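Local coordinates for protein beta-agarase (PDB 6AII) that probably cleaves the beta-1,4 linkages of agarose to release neoagarobiose, as a glycoside hydrolase of family 16 with a bound calcium ion, at residues A[77-81]-A[283-287]; A[131-135]-A[310-314]; A[151-155]-A[166-170]; A[174-179]-A[190-194]. All coordinates share one frame; numbering follows the deposited sequence.

Interaction 1 of 4, residues A[77-81]-A[283-287]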
loop_
_atom_site.group_PDB
_atom_site.type_symbol
_atom_site.label_atom_id
_atom_site.label_comp_id
_atom_site.label_asym_id
_atom_site.label_seq_id
_atom_site.Cartn_x
_atom_site.Cartn_y
_atom_site.Cartn_z
ATOM N N ASN A 77 1.270 12.051 -8.615
ATOM C CA ASN A 77 1.561 11.141 -9.719
ATOM C C ASN A 77 2.812 10.334 -9.340
ATOM O O ASN A 77 3.856 10.921 -9.029
ATOM C CB ASN A 77 1.893 11.911 -10.996
ATOM C CG ASN A 77 0.787 12.842 -11.405
ATOM O OD1 ASN A 77 -0.280 12.325 -11.677
ATOM N ND2 ASN A 77 1.081 14.151 -11.469
ATOM N N ILE A 78 2.698 9.019 -9.366
ATOM C CA ILE A 78 3.818 8.107 -9.114
ATOM C C ILE A 78 4.039 7.362 -10.434
ATOM O O ILE A 78 3.244 6.505 -10.822
ATOM C CB ILE A 78 3.578 7.233 -7.897
ATOM C CG1 ILE A 78 3.227 8.061 -6.660
ATOM C CG2 ILE A 78 4.827 6.404 -7.643
ATOM C CD1 ILE A 78 2.871 7.251 -5.442
ATOM N N VAL A 79 5.102 7.767 -11.156
ATOM C CA VAL A 79 5.240 7.492 -12.568
ATOM C C VAL A 79 6.174 6.319 -12.866
ATOM O O VAL A 79 7.220 6.261 -12.251
ATOM C CB VAL A 79 5.726 8.734 -13.323
ATOM C CG1 VAL A 79 5.973 8.432 -14.771
ATOM C CG2 VAL A 79 4.714 9.868 -13.090
ATOM N N ALA A 80 5.752 5.441 -13.746
ATOM C CA ALA A 80 6.643 4.437 -14.389
ATOM C C ALA A 80 7.044 4.945 -15.764
ATOM O O ALA A 80 6.187 5.233 -16.622
ATOM C CB ALA A 80 6.014 3.062 -14.457
ATOM N N SER A 81 8.353 4.850 -16.046
ATOM C CA SER A 81 8.868 5.249 -17.355
ATOM C C SER A 81 10.096 4.388 -17.681
ATOM O O SER A 81 10.518 3.583 -16.847
ATOM C CB SER A 81 9.202 6.712 -17.350
ATOM O OG SER A 81 10.172 7.035 -16.368
ATOM N N ILE A 283 4.054 4.905 3.318
ATOM C CA ILE A 283 4.778 4.763 2.110
ATOM C C ILE A 283 3.757 4.505 0.989
ATOM O O ILE A 283 2.874 3.645 1.151
ATOM C CB ILE A 283 5.811 3.603 2.239
ATOM C CG1 ILE A 283 6.727 3.845 3.454
ATOM C CG2 ILE A 283 6.593 3.415 0.944
ATOM C CD1 ILE A 283 7.886 2.902 3.610
ATOM N N ILE A 284 3.896 5.229 -0.104
ATOM C CA ILE A 284 3.104 4.954 -1.327
ATOM C C ILE A 284 4.102 4.822 -2.478
ATOM O O ILE A 284 4.931 5.687 -2.698
ATOM C CB ILE A 284 2.087 6.045 -1.632
ATOM C CG1 ILE A 284 1.230 6.313 -0.395
ATOM C CG2 ILE A 284 1.275 5.603 -2.846
ATOM C CD1 ILE A 284 0.045 7.205 -0.682
ATOM N N ASN A 285 4.056 3.689 -3.158
ATOM C CA ASN A 285 5.054 3.491 -4.182
ATOM C C ASN A 285 4.561 2.510 -5.244
ATOM O O ASN A 285 3.563 1.775 -5.068
ATOM C CB ASN A 285 6.386 2.957 -3.625
ATOM C CG ASN A 285 6.354 1.465 -3.333
ATOM O OD1 ASN A 285 5.796 1.036 -2.344
ATOM N ND2 ASN A 285 6.940 0.636 -4.175
ATOM N N ILE A 286 5.329 2.478 -6.337
ATOM C CA ILE A 286 5.160 1.468 -7.353
ATOM C C ILE A 286 6.489 0.709 -7.490
ATOM O O ILE A 286 7.539 1.235 -7.123
ATOM C CB ILE A 286 4.716 2.031 -8.711
ATOM C CG1 ILE A 286 5.778 2.930 -9.353
ATOM C CG2 ILE A 286 3.343 2.734 -8.540
ATOM C CD1 ILE A 286 5.400 3.565 -10.699
ATOM N N GLU A 287 6.404 -0.550 -7.850
ATOM C CA GLU A 287 7.616 -1.327 -8.011
ATOM C C GLU A 287 7.373 -2.496 -8.948
ATOM O O GLU A 287 6.259 -2.964 -9.138
ATOM C CB GLU A 287 8.107 -1.808 -6.656
ATOM C CG GLU A 287 7.190 -2.568 -5.841
ATOM C CD GLU A 287 7.663 -2.822 -4.371
ATOM O OE1 GLU A 287 8.257 -1.977 -3.675
ATOM O OE2 GLU A 287 7.529 -3.979 -3.992
#
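I78 pushes its branched side chain into the shallow groove between I284 and I286, two isoleucines that stand on the same side of strand 283-287. CG1 lies beside the backbone N (chi1 -53°) and the chain beyond it is extended, which carries CD1 onto CG2 of I284, 3.5 Å away. That is tight for two methyls, and the two side chains cross there at about a right angle. I78 and I286 slide past each other in opposite directions, and the other arm of I78, CG2, lies 4.0 Å from CG1 of I286. This is face-to-face packing in the family 16 beta-jelly-roll sandwich: strand 75-79 belongs to one sheet and strand 280-287 to the other, and the short segments run 30° apart with 7.4 Å between their axes. I286 in turn acts as a knob. Its CG1 sits between N and carbonyl carbon (chi1 65°), and its CD1 reaches across to rest on the backbone, 3.6 Å from N of A80, while CB of A80 flanks the same methyl at 3.8 Å. F131, M105 and M313 pack against I286, whereas CB of N285 points away from strand 75-79 and its OD1 takes a hydrogen bond from NE1 of W136.

Interaction 2 of 4, residues A[131-135]-A[310-314]; sequences FANNV and DHIMK
N133 and M313 face each other across the interior of the jelly-roll sandwich, N133 from strand 132-139 in one sheet and M313 from strand 312-325 in the other. The two strand segments run 26° apart, with 8.9 Å between their axes. M313 spans the gap with a fully extended chain: CG lies anti to the backbone N (chi1 -178°), and the side chain slides lengthwise past N133 in the opposite direction. Its CG passes 3.4 Å from OD1 of N133, its SD lies 3.8 Å from CB of N133, and its terminal CE ends 4.0 Å from CG2 of V135. The amide of N133 has polar partners too: OD1 accepts a hydrogen bond from the backbone N of A127, and ND2 makes a weak one to O of F131. I284 and I286, from the strand next to N133 in its own sheet, also pack against M313. The F131 ring meets the other segment with its rim: CZ comes 3.8 Å from C of H311, which lies in the ring plane. The H311 imidazole hydrogen-bonds through ND1 to the backbone O of R307, and its CD2 sits 4.0 Å from CE2 of F131.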
loop_
_atom_site.group_PDB
_atom_site.type_symbol
_atom_site.label_atom_id
_atom_site.label_comp_id
_atom_site.label_asym_id
_atom_site.label_seq_id
_atom_site.Cartn_x
_atom_site.Cartn_y
_atom_site.Cartn_z
ATOM N N PHE A 131 2.357 -3.650 -12.850
ATOM C CA PHE A 131 3.338 -3.446 -11.799
ATOM C C PHE A 131 2.606 -3.284 -10.476
ATOM O O PHE A 131 1.383 -3.036 -10.478
ATOM C CB PHE A 131 4.275 -2.260 -12.102
ATOM C CG PHE A 131 3.733 -0.891 -12.383
ATOM C CD1 PHE A 131 3.060 -0.157 -11.412
ATOM C CD2 PHE A 131 3.867 -0.329 -13.649
ATOM C CE1 PHE A 131 2.549 1.105 -11.693
ATOM C CE2 PHE A 131 3.406 0.946 -13.916
ATOM C CZ PHE A 131 2.725 1.650 -12.951
ATOM N N ALA A 132 3.346 -3.330 -9.392
ATOM C CA ALA A 132 2.787 -3.222 -8.035
ATOM C C ALA A 132 2.484 -1.770 -7.700
ATOM O O ALA A 132 3.259 -0.878 -8.028
ATOM C CB ALA A 132 3.707 -3.789 -7.004
ATOM N N ASN A 133 1.282 -1.574 -7.111
ATOM C CA ASN A 133 0.797 -0.297 -6.644
ATOM C C ASN A 133 0.544 -0.484 -5.137
ATOM O O ASN A 133 -0.350 -1.222 -4.763
ATOM C CB ASN A 133 -0.491 0.090 -7.358
ATOM C CG ASN A 133 -0.372 0.334 -8.838
ATOM O OD1 ASN A 133 -0.676 1.484 -9.231
ATOM N ND2 ASN A 133 -0.077 -0.718 -9.649
ATOM N N ASN A 134 1.348 0.169 -4.279
ATOM C CA ASN A 134 1.403 -0.182 -2.869
ATOM C C ASN A 134 1.111 1.050 -1.973
ATOM O O ASN A 134 1.567 2.130 -2.250
ATOM C CB ASN A 134 2.790 -0.662 -2.484
ATOM C CG ASN A 134 3.215 -1.943 -3.171
ATOM O OD1 ASN A 134 2.411 -2.842 -3.439
ATOM N ND2 ASN A 134 4.523 -1.995 -3.423
ATOM N N VAL A 135 0.371 0.804 -0.923
ATOM C CA VAL A 135 0.108 1.755 0.156
ATOM C C VAL A 135 0.351 0.980 1.463
ATOM O O VAL A 135 -0.316 -0.015 1.739
ATOM C CB VAL A 135 -1.319 2.320 0.138
ATOM C CG1 VAL A 135 -1.459 3.386 1.214
ATOM C CG2 VAL A 135 -1.701 2.885 -1.203
ATOM N N ASP A 310 -1.393 5.605 -18.570
ATOM C CA ASP A 310 -1.795 4.455 -17.788
ATOM C C ASP A 310 -0.682 3.929 -16.861
ATOM O O ASP A 310 -1.040 3.132 -15.960
ATOM C CB ASP A 310 -2.279 3.338 -18.696
ATOM C CG ASP A 310 -3.669 3.555 -19.305
ATOM O OD1 ASP A 310 -4.460 4.328 -18.730
ATOM O OD2 ASP A 310 -3.942 2.958 -20.357
ATOM N N HIS A 311 0.579 4.298 -17.090
ATOM C CA HIS A 311 1.673 3.768 -16.298
ATOM C C HIS A 311 1.978 4.716 -15.149
ATOM O O HIS A 311 3.117 5.023 -14.853
ATOM C CB HIS A 311 2.867 3.486 -17.223
ATOM C CG HIS A 311 2.629 2.255 -18.017
ATOM N ND1 HIS A 311 1.717 2.184 -19.055
ATOM C CD2 HIS A 311 3.198 1.027 -17.916
ATOM C CE1 HIS A 311 1.677 0.924 -19.478
ATOM N NE2 HIS A 311 2.611 0.199 -18.820
ATOM N N ILE A 312 0.942 5.210 -14.490
ATOM C CA ILE A 312 1.035 6.171 -13.405
ATOM C C ILE A 312 0.026 5.735 -12.342
ATOM O O ILE A 312 -1.181 5.592 -12.654
ATOM C CB ILE A 312 0.691 7.606 -13.855
ATOM C CG1 ILE A 312 1.513 8.027 -15.078
ATOM C CG2 ILE A 312 0.821 8.580 -12.683
ATOM C CD1 ILE A 312 1.185 9.419 -15.565
ATOM N N MET A 313 0.486 5.673 -11.143
ATOM C CA MET A 313 -0.367 5.481 -9.965
ATOM C C MET A 313 -0.711 6.882 -9.444
ATOM O O MET A 313 0.194 7.662 -9.157
ATOM C CB MET A 313 0.318 4.697 -8.870
ATOM C CG MET A 313 -0.563 4.451 -7.645
ATOM S SD MET A 313 0.418 3.624 -6.329
ATOM C CE MET A 313 -0.802 3.560 -5.034
ATOM N N LYS A 314 -1.995 7.211 -9.326
ATOM C CA LYS A 314 -2.411 8.577 -8.981
ATOM C C LYS A 314 -3.008 8.562 -7.564
ATOM O O LYS A 314 -3.720 7.588 -7.202
ATOM C CB LYS A 314 -3.449 9.113 -9.965
ATOM C CG LYS A 314 -2.919 9.209 -11.361
ATOM C CD LYS A 314 -3.943 9.677 -12.390
ATOM C CE LYS A 314 -3.325 9.702 -13.765
ATOM N NZ LYS A 314 -4.359 9.990 -14.781
#

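Interaction 3 of 4, residues A[151-155]-A[166-170]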
loop_
_atom_site.group_PDB
_atom_site.type_symbol
_atom_site.label_atom_id
_atom_site.label_comp_id
_atom_site.label_asym_id
_atom_site.label_seq_id
_atom_site.Cartn_x
_atom_site.Cartn_y
_atom_site.Cartn_z
ATOM N N ASN A 151 -1.372 -4.233 -4.639
ATOM C CA ASN A 151 -2.160 -4.570 -5.805
ATOM C C ASN A 151 -1.253 -4.530 -7.018
ATOM O O ASN A 151 -0.229 -3.815 -6.958
ATOM C CB ASN A 151 -3.303 -3.560 -5.928
ATOM C CG ASN A 151 -3.986 -3.576 -7.281
ATOM O OD1 ASN A 151 -3.499 -2.894 -8.171
ATOM N ND2 ASN A 151 -4.883 -4.508 -7.453
ATOM N N TYR A 152 -1.571 -5.316 -8.022
ATOM C CA TYR A 152 -0.670 -5.511 -9.117
ATOM C C TYR A 152 -1.144 -4.937 -10.432
ATOM O O TYR A 152 -0.675 -5.360 -11.526
ATOM C CB TYR A 152 -0.378 -7.019 -9.167
ATOM C CG TYR A 152 0.403 -7.414 -7.942
ATOM C CD1 TYR A 152 1.776 -7.174 -7.866
ATOM C CD2 TYR A 152 -0.249 -7.841 -6.815
ATOM C CE1 TYR A 152 2.483 -7.473 -6.710
ATOM C CE2 TYR A 152 0.436 -8.128 -5.650
ATOM C CZ TYR A 152 1.804 -7.927 -5.604
ATOM O OH TYR A 152 2.482 -8.129 -4.434
ATOM N N GLY A 153 -2.060 -3.985 -10.456
ATOM C CA GLY A 153 -2.309 -3.162 -11.611
ATOM C C GLY A 153 -3.314 -3.788 -12.591
ATOM O O GLY A 153 -4.346 -4.380 -12.205
ATOM N N GLY A 154 -2.995 -3.632 -13.853
ATOM C CA GLY A 154 -3.910 -3.978 -14.922
ATOM C C GLY A 154 -3.544 -5.255 -15.645
ATOM O O GLY A 154 -2.631 -5.962 -15.258
ATOM N N LEU A 155 -4.221 -5.522 -16.767
ATOM C CA LEU A 155 -4.013 -6.783 -17.458
ATOM C C LEU A 155 -2.980 -6.679 -18.585
ATOM O O LEU A 155 -2.605 -7.713 -19.112
ATOM C CB LEU A 155 -5.365 -7.232 -18.033
ATOM C CG LEU A 155 -6.456 -7.487 -17.016
ATOM C CD1 LEU A 155 -7.737 -7.903 -17.747
ATOM C CD2 LEU A 155 -6.063 -8.564 -16.027
ATOM N N ASN A 166 -1.393 -11.474 -16.184
ATOM C CA ASN A 166 -1.528 -10.828 -14.861
ATOM C C ASN A 166 -2.932 -10.948 -14.243
ATOM O O ASN A 166 -3.206 -10.341 -13.217
ATOM C CB ASN A 166 -1.197 -9.335 -14.976
ATOM C CG ASN A 166 -0.755 -8.740 -13.655
ATOM O OD1 ASN A 166 -0.001 -9.384 -12.930
ATOM N ND2 ASN A 166 -1.122 -7.475 -13.400
ATOM N N ALA A 167 -3.845 -11.710 -14.823
ATOM C CA ALA A 167 -5.244 -11.750 -14.334
ATOM C C ALA A 167 -5.368 -12.116 -12.872
ATOM O O ALA A 167 -6.109 -11.398 -12.135
ATOM C CB ALA A 167 -6.040 -12.712 -15.178
ATOM N N TRP A 168 -4.699 -13.157 -12.345
ATOM C CA TRP A 168 -4.870 -13.497 -10.917
ATOM C C TRP A 168 -4.447 -12.336 -10.048
ATOM O O TRP A 168 -5.047 -11.964 -9.016
ATOM C CB TRP A 168 -4.115 -14.821 -10.525
ATOM C CG TRP A 168 -4.264 -15.213 -9.066
ATOM C CD1 TRP A 168 -5.123 -16.178 -8.620
ATOM C CD2 TRP A 168 -3.615 -14.702 -7.888
ATOM N NE1 TRP A 168 -5.043 -16.279 -7.264
ATOM C CE2 TRP A 168 -4.139 -15.406 -6.770
ATOM C CE3 TRP A 168 -2.655 -13.732 -7.604
ATOM C CZ2 TRP A 168 -3.741 -15.173 -5.461
ATOM C CZ3 TRP A 168 -2.262 -13.483 -6.315
ATOM C CH2 TRP A 168 -2.821 -14.181 -5.229
ATOM N N PHE A 169 -3.301 -11.718 -10.362
ATOM C CA PHE A 169 -2.739 -10.731 -9.577
ATOM C C PHE A 169 -3.622 -9.486 -9.640
ATOM O O PHE A 169 -3.865 -8.917 -8.605
ATOM C CB PHE A 169 -1.298 -10.433 -9.973
ATOM C CG PHE A 169 -0.437 -11.664 -9.799
ATOM C CD1 PHE A 169 0.121 -11.959 -8.573
ATOM C CD2 PHE A 169 -0.262 -12.523 -10.855
ATOM C CE1 PHE A 169 0.868 -13.122 -8.422
ATOM C CE2 PHE A 169 0.443 -13.701 -10.675
ATOM C CZ PHE A 169 0.987 -13.981 -9.469
ATOM N N ALA A 170 -4.130 -9.131 -10.813
ATOM C CA ALA A 170 -4.776 -7.822 -10.957
ATOM C C ALA A 170 -6.079 -7.806 -10.159
ATOM O O ALA A 170 -6.546 -6.720 -9.814
ATOM C CB ALA A 170 -5.051 -7.532 -12.433
HETATM O O HOH W 1 -5.875 -3.864 -10.196
HETATM O O HOH W 2 -2.596 -10.229 -18.340
#
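The irregular chain of Y152 to L155 runs alongside the one-turn helix 167-170 and closes on it at both ends, with CA of Y152 5.1 Å from CA of A170 and CA of L155 5.4 Å from CA of N166. N166 is at the N-cap position; its CG lies anti to the backbone N (chi1 -156°), which carries the amide over to the loop, where both N-H groups of ND2 are spent. One bond runs almost straight to O of G154 (2.8 Å, 171°); the other is more bent, to O of Y152 (2.9 Å), and arrives well above that carbonyl's plane. Both acceptors lie in the amide plane, which fixes its rotation. With an alanine here, the carbonyls of Y152 and G154 would probably lose their shared donor and the loop would be freer to swing off the helix. The loop follows strand 144-151, which carries the acidic signature sequence of family 16, and starts with an Asx turn in which OD1 of N151 accepts from N of G153. ND2 of N151 binds O of H172 and a water that also bridges O of G153 and O of A170. The F169 ring directs its edge at the face of Y152 in a T-shaped pair, centroids 6.0 Å apart and planes at 76°. CD2 of L155 rests 3.7 Å from CA of A167, while CB of A170 presses to 3.2 Å from O of G153.

Interaction 4 of 4, residues A[174-179]-A[190-194]; sequences HLSHHV and DYQPR
The H178 imidazole carries CB of Q192 over one face, a CH-pi contact 3.8 Å from the ring centroid, and offers its edge to D190: ND1 donates in the ring plane to the syn lone pair of OD1 (2.7 Å, 174°). The H174 ring has CB of S176 on one face and, at its edge, OE1 of Q192, 3.0 Å from CE1. CG of Q192 sits between the backbone N and the carbonyl carbon (chi1 75°), and the extended chain beyond lies along H178, bringing OE1 into a hydrogen bond from OG of S176 (2.8 Å), on a lone pair. P193 lays CD over the H177 ring and puts its N against a face of Y191. A leucine in place of H178 would probably leave D190 without its donor and Q192 without the flat surface against its CB. V179 and Y191 form the hairpin's antiparallel hydrogen-bonded pair. The buried O of H177 faces CB of Q192 at 3.0 Å without a polar partner. On its other edge strand 173-181 pairs with strand 144-151, whose E145, D147 and E150 match the family 16 E-x-D-x-x-E signature: OE1 of E150 hydrogen-bonds ND1 of H174, and the other two pack against H178.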
loop_
_atom_site.group_PDB
_atom_site.type_symbol
_atom_site.label_atom_id
_atom_site.label_comp_id
_atom_site.label_asym_id
_atom_site.label_seq_id
_atom_site.Cartn_x
_atom_site.Cartn_y
_atom_site.Cartn_z
ATOM N N HIS A 174 -4.108 -7.139 -1.579
ATOM C CA HIS A 174 -3.548 -7.777 -0.403
ATOM C C HIS A 174 -3.770 -6.925 0.846
ATOM O O HIS A 174 -3.409 -5.788 0.814
ATOM C CB HIS A 174 -2.061 -8.027 -0.636
ATOM C CG HIS A 174 -1.423 -8.915 0.380
ATOM N ND1 HIS A 174 -0.162 -8.635 0.927
ATOM C CD2 HIS A 174 -1.850 -10.072 0.945
ATOM C CE1 HIS A 174 0.158 -9.633 1.758
ATOM N NE2 HIS A 174 -0.814 -10.530 1.748
ATOM N N LEU A 175 -4.432 -7.478 1.887
ATOM C CA LEU A 175 -4.735 -6.785 3.138
ATOM C C LEU A 175 -3.964 -7.561 4.218
ATOM O O LEU A 175 -4.335 -8.703 4.510
ATOM C CB LEU A 175 -6.245 -6.813 3.428
ATOM C CG LEU A 175 -7.124 -6.295 2.308
ATOM C CD1 LEU A 175 -8.597 -6.531 2.689
ATOM C CD2 LEU A 175 -6.835 -4.798 2.026
ATOM N N SER A 176 -2.933 -6.944 4.740
ATOM C CA SER A 176 -2.030 -7.715 5.588
ATOM C C SER A 176 -1.216 -6.796 6.487
ATOM O O SER A 176 -1.448 -5.576 6.571
ATOM C CB SER A 176 -1.108 -8.574 4.692
ATOM O OG SER A 176 -0.546 -9.602 5.495
ATOM N N HIS A 177 -0.291 -7.392 7.211
ATOM C CA HIS A 177 0.676 -6.675 8.062
ATOM C C HIS A 177 1.819 -7.651 8.344
ATOM O O HIS A 177 1.643 -8.854 8.122
ATOM C CB HIS A 177 -0.016 -6.213 9.337
ATOM C CG HIS A 177 -0.260 -7.313 10.326
ATOM N ND1 HIS A 177 -1.341 -8.157 10.260
ATOM C CD2 HIS A 177 0.538 -7.775 11.348
ATOM C CE1 HIS A 177 -1.290 -9.038 11.244
ATOM N NE2 HIS A 177 -0.085 -8.850 11.922
ATOM N N HIS A 178 2.944 -7.144 8.873
ATOM C CA HIS A 178 4.104 -8.031 9.182
ATOM C C HIS A 178 4.655 -7.625 10.548
ATOM O O HIS A 178 4.676 -6.422 10.842
ATOM C CB HIS A 178 5.229 -7.897 8.162
ATOM C CG HIS A 178 4.884 -8.299 6.767
ATOM N ND1 HIS A 178 5.407 -9.432 6.226
ATOM C CD2 HIS A 178 4.110 -7.705 5.816
ATOM C CE1 HIS A 178 4.980 -9.553 4.973
ATOM N NE2 HIS A 178 4.160 -8.498 4.692
ATOM N N VAL A 179 5.059 -8.640 11.298
ATOM C CA VAL A 179 5.983 -8.382 12.396
ATOM C C VAL A 179 7.200 -9.285 12.195
ATOM O O VAL A 179 7.105 -10.483 11.915
ATOM C CB VAL A 179 5.337 -8.564 13.780
ATOM C CG1 VAL A 179 4.314 -7.483 14.065
ATOM C CG2 VAL A 179 4.706 -9.934 13.974
ATOM N N ASP A 190 9.840 -13.413 9.615
ATOM C CA ASP A 190 8.747 -12.521 9.152
ATOM C C ASP A 190 7.406 -13.230 9.322
ATOM O O ASP A 190 7.114 -14.212 8.586
ATOM C CB ASP A 190 9.000 -12.278 7.686
ATOM C CG ASP A 190 7.931 -11.456 6.991
ATOM O OD1 ASP A 190 6.926 -11.143 7.638
ATOM O OD2 ASP A 190 8.137 -11.197 5.798
ATOM N N TYR A 191 6.561 -12.788 10.243
ATOM C CA TYR A 191 5.222 -13.287 10.350
ATOM C C TYR A 191 4.266 -12.321 9.629
ATOM O O TYR A 191 4.227 -11.124 9.959
ATOM C CB TYR A 191 4.708 -13.416 11.799
ATOM C CG TYR A 191 3.228 -13.662 11.904
ATOM C CD1 TYR A 191 2.645 -14.799 11.389
ATOM C CD2 TYR A 191 2.365 -12.662 12.360
ATOM C CE1 TYR A 191 1.274 -15.010 11.422
ATOM C CE2 TYR A 191 0.988 -12.839 12.366
ATOM C CZ TYR A 191 0.432 -13.998 11.865
ATOM O OH TYR A 191 -0.904 -14.210 11.802
ATOM N N GLN A 192 3.477 -12.878 8.715
ATOM C CA GLN A 192 2.276 -12.184 8.272
ATOM C C GLN A 192 1.151 -13.186 8.208
ATOM O O GLN A 192 1.377 -14.355 7.902
ATOM C CB GLN A 192 2.458 -11.517 6.905
ATOM C CG GLN A 192 2.444 -12.462 5.740
ATOM C CD GLN A 192 2.347 -11.775 4.395
ATOM O OE1 GLN A 192 1.485 -10.936 4.160
ATOM N NE2 GLN A 192 3.275 -12.135 3.524
ATOM N N PRO A 193 -0.055 -12.725 8.457
ATOM C CA PRO A 193 -1.198 -13.608 8.235
ATOM C C PRO A 193 -1.235 -14.034 6.770
ATOM O O PRO A 193 -0.918 -13.254 5.883
ATOM C CB PRO A 193 -2.408 -12.742 8.584
ATOM C CG PRO A 193 -1.901 -11.359 8.362
ATOM C CD PRO A 193 -0.490 -11.393 8.892
ATOM N N ARG A 194 -1.478 -15.341 6.556
ATOM C CA ARG A 194 -1.574 -15.924 5.229
ATOM C C ARG A 194 -2.094 -17.349 5.402
ATOM O O ARG A 194 -2.143 -17.885 6.556
ATOM C CB ARG A 194 -0.231 -15.924 4.495
ATOM C CG ARG A 194 0.902 -16.601 5.264
ATOM C CD ARG A 194 2.258 -16.156 4.752
ATOM N NE ARG A 194 3.436 -16.768 5.385
ATOM C CZ ARG A 194 4.188 -17.688 4.799
ATOM N NH1 ARG A 194 3.812 -18.159 3.619
ATOM N NH2 ARG A 194 5.365 -18.037 5.344
HETATM O O HOH W 3 -1.039 -12.904 3.162
#

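Interactions 1 and 2 are two parts of one core, their centres 5 Å apart. Each bridges the same two sheets, and backbone pairs stitch them together: N285 O lies 2.8 Å from N134 N, and I78 N lies 2.9 Å from M313 O. Interaction 3, centred 11 Å from the centre of interaction 2, joins it through N133 N and N151 O (2.7 Å). Strand 144-151, with the family signature that probably marks the active site, runs between strands 132-139 and 173-181 and so links interaction 2 with interaction 4, their centres about 21 Å apart. The calcium ion, held by D5, D30, N32, G74 and D316, is about 12 Å from the I284 side chain.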